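Choline binding protein PCPA (Streptococcus pneumoniae, PDB 4CP6) is a leucine-rich-repeat pneumococcal vaccine antigen that, as a choline-binding protein, probably attaches to the cell surface through choline of the cell wall. Local coordinates at residues 17-22 and 26-31. Numbering follows the deposited sequence.
Sequences SIIQQN and YKVLTV
Ile19 and Tyr26 face each other as an antiparallel hydrogen-bonded pair. Ile19 N gives its hydrogen to Tyr26 O at 2.8 Å, and Tyr26 N returns a bond to Ile19 O, also 2.8 Å. A third backbone bond runs from Val28 N to Ser17 O (2.9 Å) and is nearly straight, 166° at the hydrogen. Ile18 and Lys27, next along the strands, form a non-hydrogen-bonded pair. Their side chains share one face of the sheet. Ile18 CD1 lies 3.7 Å from Lys27 CB, while the extended lysine chain carries its amine away from the strand 18-21.

The other face carries Ile19 and Tyr26; Val28 points toward strand 18-21. Ile19 CG1 stands beside its own backbone N (chi1 -60°), and Ile19 CD1 reaches Val28 CG2 at 3.7 Å. The Tyr26 ring turns an edge to Ile19 O, which lies in the ring plane 3.5 Å from Tyr26 CD1. One water lies 2.7 Å from Tyr26 OH and donates to Gln21 O.

Ile64 of strand 63-66 touches Ile19, Gln21 and Tyr26, and Phe71 touches Val28. Gln21 NE2 is hydrogen-bonded to Thr65 O.

This is a beta hairpin near the N-terminal end of the leucine-rich-repeat protein. Backbone bonds set its register, and apolar side chains seat one face on the neighbouring strands. The water ties the buried tyrosine's hydroxyl to the partner strand.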
loop_
_atom_site.group_PDB
_atom_site.type_symbol
_atom_site.label_atom_id
_atom_site.label_comp_id
_atom_site.label_asym_id
_atom_site.label_seq_id
_atom_site.Cartn_x
_atom_site.Cartn_y
_atom_site.Cartn_z
ATOM N N SER A 17 -11.570 35.993 1.398
ATOM C CA SER A 17 -12.774 36.340 2.155
ATOM C C SER A 17 -13.672 35.122 2.337
ATOM O O SER A 17 -13.760 34.267 1.439
ATOM C CB SER A 17 -13.587 37.405 1.420
ATOM O OG SER A 17 -12.884 38.634 1.369
ATOM N N ILE A 18 -14.361 35.073 3.480
ATOM C CA ILE A 18 -15.327 34.031 3.804
ATOM C C ILE A 18 -16.726 34.564 3.545
ATOM O O ILE A 18 -17.107 35.598 4.126
ATOM C CB ILE A 18 -15.213 33.527 5.270
ATOM C CG1 ILE A 18 -13.816 32.977 5.584
ATOM C CG2 ILE A 18 -16.335 32.508 5.634
ATOM C CD1 ILE A 18 -13.461 31.615 4.898
ATOM N N ILE A 19 -17.500 33.853 2.706
ATOM C CA ILE A 19 -18.904 34.144 2.427
ATOM C C ILE A 19 -19.690 33.006 3.063
ATOM O O ILE A 19 -19.394 31.837 2.801
ATOM C CB ILE A 19 -19.191 34.254 0.913
ATOM C CG1 ILE A 19 -18.360 35.381 0.268
ATOM C CG2 ILE A 19 -20.704 34.437 0.661
ATOM C CD1 ILE A 19 -18.252 35.252 -1.233
ATOM N N GLN A 20 -20.644 33.330 3.945
ATOM C CA GLN A 20 -21.436 32.308 4.611
ATOM C C GLN A 20 -22.866 32.435 4.168
ATOM O O GLN A 20 -23.457 33.514 4.318
ATOM C CB GLN A 20 -21.320 32.400 6.138
ATOM C CG GLN A 20 -22.086 31.289 6.853
ATOM C CD GLN A 20 -21.970 31.378 8.348
ATOM O OE1 GLN A 20 -20.875 31.446 8.897
ATOM N NE2 GLN A 20 -23.099 31.318 9.045
ATOM N N GLN A 21 -23.418 31.367 3.587
ATOM C CA GLN A 21 -24.803 31.323 3.103
ATOM C C GLN A 21 -25.419 30.000 3.492
ATOM O O GLN A 21 -24.809 28.948 3.243
ATOM C CB GLN A 21 -24.870 31.513 1.580
ATOM C CG GLN A 21 -24.333 32.862 1.109
ATOM C CD GLN A 21 -24.559 33.091 -0.367
ATOM O OE1 GLN A 21 -25.063 32.224 -1.095
ATOM N NE2 GLN A 21 -24.236 34.293 -0.830
ATOM N N ASN A 22 -26.624 30.041 4.116
ATOM C CA ASN A 22 -27.353 28.860 4.579
ATOM C C ASN A 22 -26.458 27.935 5.430
ATOM O O ASN A 22 -26.455 26.718 5.250
ATOM C CB ASN A 22 -28.030 28.142 3.403
ATOM C CG ASN A 22 -29.000 27.041 3.777
ATOM O OD1 ASN A 22 -29.023 25.978 3.147
ATOM N ND2 ASN A 22 -29.806 27.251 4.816
ATOM N N TYR A 26 -17.864 29.535 2.443
ATOM C CA TYR A 26 -17.144 29.485 1.178
ATOM C C TYR A 26 -15.991 30.471 1.261
ATOM O O TYR A 26 -16.147 31.552 1.845
ATOM C CB TYR A 26 -18.051 29.891 0.014
ATOM C CG TYR A 26 -19.276 29.026 -0.117
ATOM C CD1 TYR A 26 -20.439 29.321 0.589
ATOM C CD2 TYR A 26 -19.290 27.933 -0.977
ATOM C CE1 TYR A 26 -21.586 28.549 0.444
ATOM C CE2 TYR A 26 -20.423 27.131 -1.103
ATOM C CZ TYR A 26 -21.580 27.462 -0.416
ATOM O OH TYR A 26 -22.695 26.665 -0.549
ATOM N N LYS A 27 -14.837 30.131 0.678
ATOM C CA LYS A 27 -13.708 31.041 0.710
ATOM C C LYS A 27 -13.328 31.421 -0.708
ATOM O O LYS A 27 -13.194 30.547 -1.548
ATOM C CB LYS A 27 -12.535 30.393 1.481
ATOM C CG LYS A 27 -11.307 31.270 1.620
ATOM C CD LYS A 27 -10.278 30.610 2.505
ATOM C CE LYS A 27 -9.023 31.437 2.580
ATOM N NZ LYS A 27 -8.145 30.983 3.691
ATOM N N VAL A 28 -13.227 32.731 -1.000
ATOM C CA VAL A 28 -12.928 33.256 -2.321
ATOM C C VAL A 28 -11.522 32.867 -2.735
ATOM O O VAL A 28 -10.550 33.130 -2.006
ATOM C CB VAL A 28 -13.145 34.796 -2.379
ATOM C CG1 VAL A 28 -12.805 35.338 -3.765
ATOM C CG2 VAL A 28 -14.589 35.160 -1.990
ATOM N N LEU A 29 -11.447 32.237 -3.901
ATOM C CA LEU A 29 -10.185 31.808 -4.504
ATOM C C LEU A 29 -9.694 32.824 -5.521
ATOM O O LEU A 29 -8.496 33.135 -5.558
ATOM C CB LEU A 29 -10.334 30.419 -5.141
ATOM C CG LEU A 29 -10.724 29.271 -4.238
ATOM C CD1 LEU A 29 -10.954 28.037 -5.070
ATOM C CD2 LEU A 29 -9.652 28.991 -3.178
ATOM N N THR A 30 -10.607 33.305 -6.374
ATOM C CA THR A 30 -10.320 34.334 -7.383
ATOM C C THR A 30 -11.530 35.268 -7.502
ATOM O O THR A 30 -12.673 34.879 -7.195
ATOM C CB THR A 30 -10.078 33.740 -8.784
ATOM O OG1 THR A 30 -11.296 33.161 -9.252
ATOM C CG2 THR A 30 -8.915 32.717 -8.831
ATOM N N VAL A 31 -11.278 36.500 -7.974
ATOM C CA VAL A 31 -12.332 37.487 -8.218
ATOM C C VAL A 31 -11.799 38.524 -9.189
ATOM O O VAL A 31 -10.670 38.997 -9.026
ATOM C CB VAL A 31 -12.941 38.120 -6.927
ATOM C CG1 VAL A 31 -11.948 39.032 -6.201
ATOM C CG2 VAL A 31 -14.251 38.866 -7.232
HETATM O O HOH W 1 -24.945 27.641 0.659
#